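Local coordinates for alpha-toxin (Clostridium novyi, PDB 2VK9), which belongs to the TcdA/TcdB family of large clostridial toxins, its catalytic fragment combining an N-terminal helical domain with a core of the GT-A clan, at residues R18-Y23 and D57-K62; E31-D36 and S47-L52; S41-Y46 and I365-I370; E82-I87 and D486-I491. All coordinates share one frame; numbering follows the deposited sequence.

Near the N terminus, interaction 1 closes a long loop by bringing the start of helix 21-35 to the end of helix 42-62. Interaction 2 lies within that loop and fastens the same two helices about 17 Å away, centre to centre. The start of helix 42-62 also supplies interaction 3, whose partner, 365-370, belongs to the GT-A-type core, so it crosses interactions 1 and 2 along the chain. Interaction 4 opens after interactions 1 and 2 have closed, on helix 69-90, and crosses interaction 3 on its way to 486-491. Interactions 3 and 4, their centres about 9 Å apart, thus tie the N-terminal helices to later parts of the chain, while 1 and 2 hold the hairpin itself.

Interaction 1. Residues R18-Y23 and D57-K62; sequences RKEPEY and DNYQTK
Tyr59 reaches across to Glu20 with its phenol and makes the one hydrogen bond between 18-23 and 57-62. The bond runs from Tyr59 OH to Glu20 OE1 at 2.6 Å, and the hydroxyl meets that oxygen from above the carboxylate plane, 36° out of it. Carboxylate and ring stand almost perpendicular, at 87°, with the acid placed at the edge of the ring. Tyr59 owes this reach to its first torsion: CG lies anti to the backbone N (chi1 -179°), which carries the ring across the gap between the helices. The grip on both groups continues outside the pair, since Arg68 forms a salt bridge with Glu20 OE2 and Ser66 OG is hydrogen-bonded to Tyr59 OH.

Glu20 is also the N-cap of helix 21-35, and 57-62 is the last stretch of helix 42-62. The contact therefore joins the start of one helix to the finish of the next, one end of a helical hairpin in the N-terminal domain.

The ionic component is looser. Glu22 OE1 and Lys62 NZ, 3.8 Å apart, form a long salt bridge, the two side chains crossing at roughly a right angle. Lys62 spans the distance as an extended chain, whereas Glu22 bends at chi2; the other oxygen, Glu22 OE2, is hydrogen-bonded to Tyr63 OH.

Van der Waals contacts complete the surroundings of the Tyr59 ring. Tyr23 CB approaches Tyr59 CE1 obliquely at 3.8 Å, and the main-chain carbon Glu22 C lies at the ring edge, 4.3 Å from Tyr59 CD1.

Interaction 2. Residues E31-D36 and S47-L52; sequences ENFNRD and SKLSKL
Lys48 NZ and the main-chain oxygen Asp36 O, 3.5 Å apart, make the single hydrogen bond between 31-36 and 47-52, and a weak one. The lysine runs out as an extended chain beyond CG, and its ammonium also comes to 3.6 Å from Asp36 CB. The carboxylate of Asp36 keeps farther off: its OD2 stands 4.4 Å from Lys48 NZ, beyond a salt bridge but near enough for some electrostatic attraction. Asp36 makes its salt bridge with Arg35, by charge alone, the carboxylate lying over one face of the guanidinium, toward the rim. In the guanidinium plane, Arg35 NH2 donates to Asn32 OD1 at 3.2 Å.

Phe33 carries the apolar part. A trans first torsion (chi1 179°) extends its ring toward the facing helix, where three side chains receive it. Lys48 CB sits at the ring edge, 4.1 Å from Phe33 CD1. Leu49 CD2 approaches Phe33 CZ obliquely at 3.7 Å, while Leu52 CD1 comes to 4.2 Å from Phe33 CG. Glu82 of helix 69-90 adds a further wall, touching both Phe33 and Leu49.

The axes of the two short helical segments approach to 11.0 Å, their N-to-C directions 159° apart, the near-antiparallel packing of an α-helical hairpin within the toxin's N-terminal helical domain.

Interaction 3. Residues S41-Y46 and I365-I370; sequences SVKEIY and ISQLEI
A type I beta turn from Ser366 to Glu369 forms the docking element here, and its two central residues, Gln367 and Leu368, meet Val42, Lys43 and Tyr46 on the first turns of helix 42-62. The turn is closed by the backbone bond from Glu369 N to Ser366 O at 3.2 Å. A nearly straight second bond, Ser366 N to Glu369 OE2 (175°), braces it from the side chain, and the same carboxylate oxygen is paired with Arg91.

Leu368 divides its two methyl branches between neighbours one helical turn apart. CD1 packs on Val42 CG1 at 3.9 Å, and CD2 lies obliquely to the Tyr46 ring, 3.8 Å from Tyr46 CB. The Val42 rotamer (chi1 166°) turns its CG1 methyl to the leucine.

Gln367 lies beside the helix, its amide set between two side chains. NE2 passes Val42, the pair sliding by in opposite directions with 3.8 Å between Gln367 NE2 and Val42 CG1. OE1 rests against the methylenes of Lys43, being 3.7 Å from Lys43 CG; these are van der Waals contacts. The extended lysine continues past the amide, and its NZ is hydrogen-bonded to Asp394 O.

Tyr46 likewise reaches beyond the turn, its hydroxyl hydrogen-bonded to Thr487 O. Leu368 is flanked by Ile87 of helix 69-90 and Leu396 of helix 396-422, and the chain then runs on into strand 371-376, an outermost strand of the mixed sheet.

Interaction 4. Residues E82-I87 and D486-I491; sequences ELRELI and DTYHFI
Leu83 and Tyr488 mark the closest backbone approach, their CA atoms 7.2 Å apart, where helix 69-90 faces the C-terminal end of helix 477-488. That end turns away in a Schellman motif: Ile491 N bonds back to Asp486 O at 3.0 Å, Phe490 N bonds weakly to Thr487 O, and Phe490 adopts left-handed backbone angles with phi 58°. The reversal places Tyr488 and Phe490, one before and one after the break, so that both rings reach the same leucine.

Leu83 fits between them. Its chi1 of -151° swings the isobutyl group away from the backbone N and toward the two rings, and CD1 is the branch that does most of the touching. It lies obliquely to the Tyr488 ring, 4.2 Å from Tyr488 CD1, and obliquely to Phe490 too, whose CZ stands 3.9 Å from Leu83 CG. The same methyl also rests near a main-chain carbonyl of the last helical turn, 3.7 Å from Thr487 O.

Arg84 runs along the edge of the tyrosine with its aliphatic part. Arg84 CG sits in the ring plane, 3.9 Å from Tyr488 CE1, and Arg84 CD follows along to 3.7 Å from Tyr488 OH. A bend at chi3 (77°) then turns the guanidinium away from the line of the chain.

The Tyr80 ring meets that of Tyr488, and Leu49 of helix 42-62 packs on Phe490. A leucine side chain is thus held by the aromatic side chains of a Schellman-capped helix end, a buried apolar joint between the N-terminal helices and a late part of the chain.

Interaction 1. Residues R18-Y23 and D57-K62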
# COMPACT_ATOMS: atom_id res chain seq x y z
N ARG A 18 27.79 -4.10 41.47
CA ARG A 18 28.16 -5.41 40.90
C ARG A 18 27.55 -5.59 39.53
O ARG A 18 26.46 -5.08 39.25
CB ARG A 18 27.70 -6.54 41.81
CG ARG A 18 28.47 -6.64 43.13
CD ARG A 18 27.92 -7.76 44.03
NE ARG A 18 28.38 -9.09 43.60
CZ ARG A 18 29.59 -9.60 43.86
NH1 ARG A 18 30.49 -8.90 44.55
NH2 ARG A 18 29.91 -10.82 43.43
N LYS A 19 28.27 -6.29 38.66
CA LYS A 19 27.76 -6.60 37.32
C LYS A 19 26.73 -7.71 37.44
O LYS A 19 26.99 -8.74 38.06
CB LYS A 19 28.90 -7.03 36.39
CG LYS A 19 29.88 -5.93 35.97
CD LYS A 19 31.19 -6.57 35.49
CE LYS A 19 32.14 -5.57 34.87
NZ LYS A 19 32.63 -4.50 35.81
N GLU A 20 25.55 -7.50 36.86
CA GLU A 20 24.54 -8.54 36.83
C GLU A 20 24.88 -9.57 35.73
O GLU A 20 25.56 -9.23 34.75
CB GLU A 20 23.15 -7.94 36.60
CG GLU A 20 22.76 -6.82 37.58
CD GLU A 20 23.07 -5.41 37.05
OE1 GLU A 20 22.23 -4.50 37.26
OE2 GLU A 20 24.14 -5.21 36.42
N PRO A 21 24.47 -10.84 35.92
CA PRO A 21 24.67 -11.83 34.86
C PRO A 21 24.14 -11.40 33.48
O PRO A 21 24.85 -11.56 32.49
CB PRO A 21 23.94 -13.08 35.37
CG PRO A 21 23.20 -12.66 36.57
CD PRO A 21 23.87 -11.45 37.12
N GLU A 22 22.93 -10.84 33.42
CA GLU A 22 22.38 -10.36 32.14
C GLU A 22 23.08 -9.12 31.55
O GLU A 22 22.93 -8.83 30.36
CB GLU A 22 20.85 -10.20 32.17
CG GLU A 22 20.26 -9.75 33.48
CD GLU A 22 20.15 -10.86 34.52
OE1 GLU A 22 19.61 -11.95 34.22
OE2 GLU A 22 20.60 -10.64 35.66
N TYR A 23 23.82 -8.40 32.38
CA TYR A 23 24.70 -7.32 31.92
C TYR A 23 25.95 -7.93 31.30
O TYR A 23 26.38 -7.49 30.23
CB TYR A 23 25.06 -6.39 33.09
CG TYR A 23 26.02 -5.23 32.77
CD1 TYR A 23 25.97 -4.55 31.55
CD2 TYR A 23 26.96 -4.81 33.72
CE1 TYR A 23 26.84 -3.50 31.29
CE2 TYR A 23 27.82 -3.75 33.46
CZ TYR A 23 27.76 -3.10 32.25
OH TYR A 23 28.61 -2.06 31.99
N ASP A 57 17.11 -5.29 25.93
CA ASP A 57 15.71 -5.36 26.36
C ASP A 57 15.57 -6.18 27.64
O ASP A 57 14.99 -5.70 28.61
CB ASP A 57 14.82 -5.95 25.27
CG ASP A 57 14.12 -4.89 24.42
OD1 ASP A 57 13.68 -3.86 24.99
OD2 ASP A 57 13.99 -5.08 23.19
N ASN A 58 16.12 -7.39 27.63
CA ASN A 58 16.10 -8.28 28.80
C ASN A 58 16.63 -7.61 30.07
O ASN A 58 16.02 -7.74 31.15
CB ASN A 58 16.89 -9.56 28.54
CG ASN A 58 16.21 -10.50 27.56
OD1 ASN A 58 15.07 -10.29 27.14
ND2 ASN A 58 16.92 -11.56 27.19
N TYR A 59 17.75 -6.91 29.94
CA TYR A 59 18.32 -6.18 31.06
C TYR A 59 17.35 -5.12 31.56
O TYR A 59 17.00 -5.10 32.73
CB TYR A 59 19.67 -5.55 30.72
CG TYR A 59 20.26 -4.83 31.92
CD1 TYR A 59 21.14 -5.47 32.79
CD2 TYR A 59 19.89 -3.50 32.21
CE1 TYR A 59 21.65 -4.82 33.88
CE2 TYR A 59 20.40 -2.85 33.30
CZ TYR A 59 21.28 -3.51 34.14
OH TYR A 59 21.79 -2.86 35.24
N GLN A 60 16.93 -4.25 30.65
CA GLN A 60 16.03 -3.14 30.97
C GLN A 60 14.68 -3.62 31.51
O GLN A 60 13.96 -2.88 32.19
CB GLN A 60 15.80 -2.29 29.74
CG GLN A 60 17.02 -1.55 29.29
CD GLN A 60 16.72 -0.57 28.18
OE1 GLN A 60 15.91 -0.85 27.29
NE2 GLN A 60 17.38 0.57 28.23
N THR A 61 14.34 -4.86 31.20
CA THR A 61 13.10 -5.41 31.68
C THR A 61 13.28 -5.94 33.10
O THR A 61 12.47 -5.64 33.98
CB THR A 61 12.57 -6.47 30.72
OG1 THR A 61 12.00 -5.80 29.59
CG2 THR A 61 11.52 -7.37 31.38
N LYS A 62 14.36 -6.69 33.32
CA LYS A 62 14.64 -7.24 34.64
C LYS A 62 14.94 -6.15 35.66
O LYS A 62 14.53 -6.25 36.82
CB LYS A 62 15.78 -8.25 34.59
CG LYS A 62 16.00 -8.92 35.92
CD LYS A 62 16.59 -10.29 35.80
CE LYS A 62 16.44 -11.01 37.13
NZ LYS A 62 17.27 -12.24 37.17

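Interaction 2. Residues E31-D36 and S47-L52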
# COMPACT_ATOMS: atom_id res chain seq x y z
N GLU A 31 31.56 -8.30 23.02
CA GLU A 31 32.94 -8.76 22.92
C GLU A 31 33.15 -9.51 21.61
O GLU A 31 34.07 -9.20 20.85
CB GLU A 31 33.27 -9.66 24.12
CG GLU A 31 34.63 -10.36 24.09
CD GLU A 31 35.77 -9.44 24.46
OE1 GLU A 31 36.05 -8.47 23.70
OE2 GLU A 31 36.40 -9.69 25.52
N ASN A 32 32.27 -10.47 21.34
CA ASN A 32 32.37 -11.32 20.16
C ASN A 32 31.99 -10.62 18.86
O ASN A 32 32.61 -10.87 17.83
CB ASN A 32 31.55 -12.60 20.35
CG ASN A 32 32.11 -13.50 21.45
OD1 ASN A 32 33.33 -13.72 21.55
ND2 ASN A 32 31.22 -14.02 22.30
N PHE A 33 30.99 -9.74 18.90
CA PHE A 33 30.58 -9.01 17.71
C PHE A 33 31.73 -8.22 17.09
O PHE A 33 31.89 -8.22 15.87
CB PHE A 33 29.38 -8.09 17.99
CG PHE A 33 28.93 -7.31 16.78
CD1 PHE A 33 28.03 -7.85 15.88
CD2 PHE A 33 29.41 -6.03 16.54
CE1 PHE A 33 27.62 -7.13 14.77
CE2 PHE A 33 29.01 -5.31 15.42
CZ PHE A 33 28.11 -5.85 14.54
N ASN A 34 32.52 -7.56 17.92
CA ASN A 34 33.64 -6.76 17.42
C ASN A 34 34.69 -7.60 16.71
O ASN A 34 35.30 -7.15 15.73
CB ASN A 34 34.29 -5.95 18.55
CG ASN A 34 33.39 -4.84 19.06
OD1 ASN A 34 32.63 -4.23 18.31
ND2 ASN A 34 33.48 -4.57 20.36
N ARG A 35 34.88 -8.83 17.19
CA ARG A 35 35.85 -9.77 16.65
C ARG A 35 35.24 -10.58 15.50
O ARG A 35 35.74 -10.53 14.37
CB ARG A 35 36.35 -10.70 17.77
CG ARG A 35 37.54 -11.58 17.40
CD ARG A 35 37.97 -12.45 18.58
NE ARG A 35 36.83 -13.15 19.18
CZ ARG A 35 36.38 -14.34 18.79
NH1 ARG A 35 36.97 -14.99 17.80
NH2 ARG A 35 35.33 -14.88 19.41
N ASP A 36 34.16 -11.29 15.79
CA ASP A 36 33.48 -12.12 14.80
C ASP A 36 32.52 -11.34 13.89
O ASP A 36 31.29 -11.34 14.10
CB ASP A 36 32.72 -13.26 15.49
CG ASP A 36 33.64 -14.29 16.08
OD1 ASP A 36 34.89 -14.10 16.02
OD2 ASP A 36 33.12 -15.30 16.61
N SER A 47 21.35 -10.70 12.43
CA SER A 47 20.87 -11.51 13.56
C SER A 47 21.67 -11.24 14.83
O SER A 47 21.10 -11.24 15.93
CB SER A 47 20.87 -13.00 13.22
OG SER A 47 22.19 -13.52 13.24
N LYS A 48 22.98 -11.03 14.70
CA LYS A 48 23.83 -10.71 15.84
C LYS A 48 23.52 -9.34 16.45
O LYS A 48 23.56 -9.18 17.67
CB LYS A 48 25.31 -10.83 15.50
CG LYS A 48 25.84 -12.24 15.71
CD LYS A 48 27.31 -12.34 15.33
CE LYS A 48 27.73 -13.80 15.25
NZ LYS A 48 29.22 -13.92 15.13
N LEU A 49 23.21 -8.37 15.61
CA LEU A 49 22.72 -7.08 16.08
C LEU A 49 21.35 -7.24 16.73
O LEU A 49 21.00 -6.51 17.65
CB LEU A 49 22.64 -6.07 14.93
CG LEU A 49 23.96 -5.62 14.30
CD1 LEU A 49 23.71 -4.99 12.95
CD2 LEU A 49 24.68 -4.65 15.22
N SER A 50 20.59 -8.22 16.24
CA SER A 50 19.27 -8.51 16.78
C SER A 50 19.37 -9.16 18.16
O SER A 50 18.49 -8.95 19.00
CB SER A 50 18.49 -9.41 15.81
OG SER A 50 17.13 -9.53 16.19
N LYS A 51 20.43 -9.94 18.39
CA LYS A 51 20.69 -10.54 19.70
C LYS A 51 21.07 -9.47 20.72
O LYS A 51 20.58 -9.48 21.85
CB LYS A 51 21.79 -11.60 19.64
CG LYS A 51 21.28 -13.06 19.58
CD LYS A 51 20.99 -13.53 18.13
CE LYS A 51 20.31 -14.91 18.07
NZ LYS A 51 21.25 -16.03 18.39
N LEU A 52 21.94 -8.56 20.31
CA LEU A 52 22.38 -7.47 21.16
C LEU A 52 21.21 -6.62 21.60
O LEU A 52 21.16 -6.18 22.75
CB LEU A 52 23.41 -6.61 20.43
CG LEU A 52 24.83 -7.17 20.43
CD1 LEU A 52 25.59 -6.66 19.24
CD2 LEU A 52 25.57 -6.82 21.72

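Interaction 3. Residues S41-Y46 and I365-I370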
# COMPACT_ATOMS: atom_id res chain seq x y z
N SER A 41 28.07 -13.60 6.95
CA SER A 41 27.11 -13.17 5.94
C SER A 41 26.31 -11.97 6.46
O SER A 41 26.20 -11.78 7.68
CB SER A 41 26.17 -14.32 5.58
OG SER A 41 25.68 -14.96 6.75
N VAL A 42 25.76 -11.17 5.56
CA VAL A 42 25.01 -9.97 5.94
C VAL A 42 23.86 -10.28 6.90
O VAL A 42 23.68 -9.58 7.89
CB VAL A 42 24.50 -9.21 4.71
CG1 VAL A 42 23.46 -8.17 5.10
CG2 VAL A 42 25.68 -8.55 3.98
N LYS A 43 23.12 -11.34 6.61
CA LYS A 43 21.99 -11.73 7.45
C LYS A 43 22.41 -12.19 8.85
O LYS A 43 21.68 -11.98 9.82
CB LYS A 43 21.11 -12.78 6.76
CG LYS A 43 20.14 -12.18 5.73
CD LYS A 43 19.09 -13.18 5.24
CE LYS A 43 18.04 -12.49 4.37
NZ LYS A 43 17.07 -13.44 3.74
N GLU A 44 23.59 -12.81 8.97
CA GLU A 44 24.08 -13.24 10.28
C GLU A 44 24.58 -12.08 11.12
O GLU A 44 24.51 -12.13 12.35
CB GLU A 44 25.12 -14.34 10.17
CG GLU A 44 24.52 -15.73 9.82
CD GLU A 44 23.41 -16.19 10.80
OE1 GLU A 44 23.74 -16.50 11.96
OE2 GLU A 44 22.23 -16.24 10.39
N ILE A 45 25.08 -11.03 10.47
CA ILE A 45 25.38 -9.77 11.13
C ILE A 45 24.08 -9.14 11.62
O ILE A 45 24.01 -8.64 12.73
CB ILE A 45 26.15 -8.79 10.22
CG1 ILE A 45 27.47 -9.41 9.78
CG2 ILE A 45 26.42 -7.48 10.94
CD1 ILE A 45 28.15 -8.64 8.67
N TYR A 46 23.04 -9.18 10.80
CA TYR A 46 21.76 -8.62 11.22
C TYR A 46 21.20 -9.38 12.42
O TYR A 46 20.64 -8.77 13.32
CB TYR A 46 20.73 -8.59 10.09
CG TYR A 46 19.40 -8.02 10.51
CD1 TYR A 46 19.11 -6.67 10.38
CD2 TYR A 46 18.41 -8.85 11.05
CE1 TYR A 46 17.89 -6.15 10.77
CE2 TYR A 46 17.18 -8.34 11.44
CZ TYR A 46 16.93 -6.99 11.30
OH TYR A 46 15.71 -6.50 11.69
N ILE A 365 20.34 -2.59 -4.32
CA ILE A 365 19.43 -2.81 -3.20
C ILE A 365 19.99 -3.84 -2.22
O ILE A 365 20.46 -4.91 -2.62
CB ILE A 365 18.01 -3.20 -3.67
CG1 ILE A 365 17.07 -3.31 -2.47
CG2 ILE A 365 18.02 -4.50 -4.43
CD1 ILE A 365 15.60 -3.16 -2.80
N SER A 366 19.93 -3.50 -0.94
CA SER A 366 20.38 -4.40 0.11
C SER A 366 19.35 -5.51 0.31
O SER A 366 18.15 -5.25 0.24
CB SER A 366 20.60 -3.62 1.41
OG SER A 366 21.07 -4.48 2.43
N GLN A 367 19.81 -6.73 0.57
CA GLN A 367 18.91 -7.85 0.85
C GLN A 367 18.10 -7.67 2.15
O GLN A 367 17.22 -8.47 2.46
CB GLN A 367 19.66 -9.17 0.88
CG GLN A 367 20.59 -9.33 2.06
CD GLN A 367 21.08 -10.76 2.24
OE1 GLN A 367 20.33 -11.74 2.03
NE2 GLN A 367 22.36 -10.90 2.64
N LEU A 368 18.42 -6.63 2.92
CA LEU A 368 17.75 -6.34 4.17
C LEU A 368 16.56 -5.39 3.98
O LEU A 368 15.63 -5.41 4.78
CB LEU A 368 18.73 -5.71 5.16
CG LEU A 368 19.93 -6.52 5.69
CD1 LEU A 368 20.89 -5.61 6.43
CD2 LEU A 368 19.49 -7.68 6.58
N GLU A 369 16.59 -4.59 2.92
CA GLU A 369 15.63 -3.50 2.71
C GLU A 369 14.61 -3.79 1.59
O GLU A 369 14.75 -4.74 0.83
CB GLU A 369 16.38 -2.17 2.44
CG GLU A 369 17.14 -2.11 1.08
CD GLU A 369 18.06 -0.87 0.87
OE1 GLU A 369 17.95 0.14 1.62
OE2 GLU A 369 18.91 -0.92 -0.06
N ILE A 370 13.56 -2.97 1.55
CA ILE A 370 12.76 -2.79 0.34
C ILE A 370 12.86 -1.31 0.09
O ILE A 370 13.17 -0.55 1.01
CB ILE A 370 11.27 -3.21 0.50
CG1 ILE A 370 10.57 -2.40 1.59
CG2 ILE A 370 11.14 -4.72 0.77
CD1 ILE A 370 9.13 -2.76 1.79

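Interaction 4. Residues E82-I87 and D486-I491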
# COMPACT_ATOMS: atom_id res chain seq x y z
N GLU A 82 24.72 1.11 13.18
CA GLU A 82 25.46 -0.00 12.63
C GLU A 82 24.60 -0.70 11.58
O GLU A 82 25.13 -1.18 10.58
CB GLU A 82 25.88 -0.97 13.73
CG GLU A 82 26.75 -2.13 13.26
CD GLU A 82 28.21 -1.74 12.98
OE1 GLU A 82 28.57 -0.54 13.08
OE2 GLU A 82 29.00 -2.66 12.66
N LEU A 83 23.30 -0.75 11.82
CA LEU A 83 22.35 -1.31 10.85
C LEU A 83 22.40 -0.47 9.58
O LEU A 83 22.52 -1.01 8.49
CB LEU A 83 20.94 -1.34 11.43
CG LEU A 83 19.94 -2.40 10.98
CD1 LEU A 83 18.67 -2.26 11.77
CD2 LEU A 83 19.59 -2.29 9.54
N ARG A 84 22.32 0.85 9.76
CA ARG A 84 22.45 1.82 8.68
C ARG A 84 23.71 1.62 7.83
O ARG A 84 23.64 1.72 6.61
CB ARG A 84 22.41 3.24 9.23
CG ARG A 84 21.02 3.72 9.50
CD ARG A 84 20.98 5.07 10.20
NE ARG A 84 21.24 6.19 9.29
CZ ARG A 84 21.34 7.46 9.69
NH1 ARG A 84 21.18 7.78 10.98
NH2 ARG A 84 21.59 8.43 8.80
N GLU A 85 24.84 1.35 8.47
CA GLU A 85 26.09 1.12 7.76
C GLU A 85 26.06 -0.21 7.02
O GLU A 85 26.58 -0.32 5.91
CB GLU A 85 27.30 1.16 8.70
CG GLU A 85 27.79 2.58 9.04
CD GLU A 85 28.17 3.41 7.81
OE1 GLU A 85 28.95 2.92 6.95
OE2 GLU A 85 27.68 4.57 7.71
N LEU A 86 25.45 -1.21 7.64
CA LEU A 86 25.38 -2.54 7.05
C LEU A 86 24.52 -2.52 5.80
O LEU A 86 24.87 -3.15 4.80
CB LEU A 86 24.83 -3.56 8.06
CG LEU A 86 24.87 -5.02 7.59
CD1 LEU A 86 26.31 -5.51 7.37
CD2 LEU A 86 24.13 -5.93 8.57
N ILE A 87 23.41 -1.79 5.86
CA ILE A 87 22.50 -1.65 4.74
C ILE A 87 23.22 -0.98 3.58
O ILE A 87 23.19 -1.47 2.47
CB ILE A 87 21.24 -0.86 5.14
CG1 ILE A 87 20.33 -1.74 5.99
CG2 ILE A 87 20.48 -0.38 3.92
CD1 ILE A 87 19.26 -0.95 6.71
N ASP A 486 9.83 -2.85 11.90
CA ASP A 486 10.24 -4.20 12.29
C ASP A 486 11.73 -4.41 12.01
O ASP A 486 12.48 -4.83 12.89
CB ASP A 486 9.47 -5.26 11.45
CG ASP A 486 8.11 -5.66 12.05
OD1 ASP A 486 7.73 -5.16 13.13
OD2 ASP A 486 7.42 -6.50 11.41
N THR A 487 12.14 -4.12 10.78
CA THR A 487 13.48 -4.42 10.33
C THR A 487 14.51 -3.56 11.06
O THR A 487 15.50 -4.07 11.58
CB THR A 487 13.60 -4.22 8.79
OG1 THR A 487 12.69 -5.09 8.11
CG2 THR A 487 15.02 -4.52 8.31
N TYR A 488 14.24 -2.26 11.12
CA TYR A 488 15.20 -1.30 11.63
C TYR A 488 15.39 -1.39 13.15
O TYR A 488 16.48 -1.12 13.66
CB TYR A 488 14.79 0.10 11.20
CG TYR A 488 15.74 1.22 11.57
CD1 TYR A 488 16.93 1.43 10.87
CD2 TYR A 488 15.42 2.09 12.61
CE1 TYR A 488 17.80 2.48 11.22
CE2 TYR A 488 16.27 3.14 12.96
CZ TYR A 488 17.45 3.33 12.27
OH TYR A 488 18.26 4.37 12.65
N HIS A 489 14.33 -1.79 13.86
CA HIS A 489 14.37 -1.89 15.32
C HIS A 489 14.49 -3.33 15.82
O HIS A 489 14.27 -3.59 17.01
CB HIS A 489 13.15 -1.20 15.96
CG HIS A 489 13.23 0.29 15.97
ND1 HIS A 489 12.11 1.10 15.98
CD2 HIS A 489 14.29 1.14 15.94
CE1 HIS A 489 12.47 2.37 15.97
NE2 HIS A 489 13.79 2.42 15.95
N PHE A 490 14.83 -4.26 14.93
CA PHE A 490 15.07 -5.66 15.29
C PHE A 490 13.90 -6.37 15.98
O PHE A 490 14.12 -7.26 16.79
CB PHE A 490 16.31 -5.77 16.17
CG PHE A 490 17.49 -5.04 15.65
CD1 PHE A 490 17.85 -3.81 16.17
CD2 PHE A 490 18.27 -5.60 14.64
CE1 PHE A 490 18.96 -3.13 15.69
CE2 PHE A 490 19.38 -4.93 14.15
CZ PHE A 490 19.73 -3.69 14.68
N ILE A 491 12.68 -5.97 15.65
CA ILE A 491 11.49 -6.61 16.23
C ILE A 491 10.62 -7.24 15.13
O ILE A 491 11.05 -7.33 13.98
CB ILE A 491 10.70 -5.62 17.12
CG1 ILE A 491 10.25 -4.39 16.31
CG2 ILE A 491 11.54 -5.24 18.35
CD1 ILE A 491 9.73 -3.21 17.15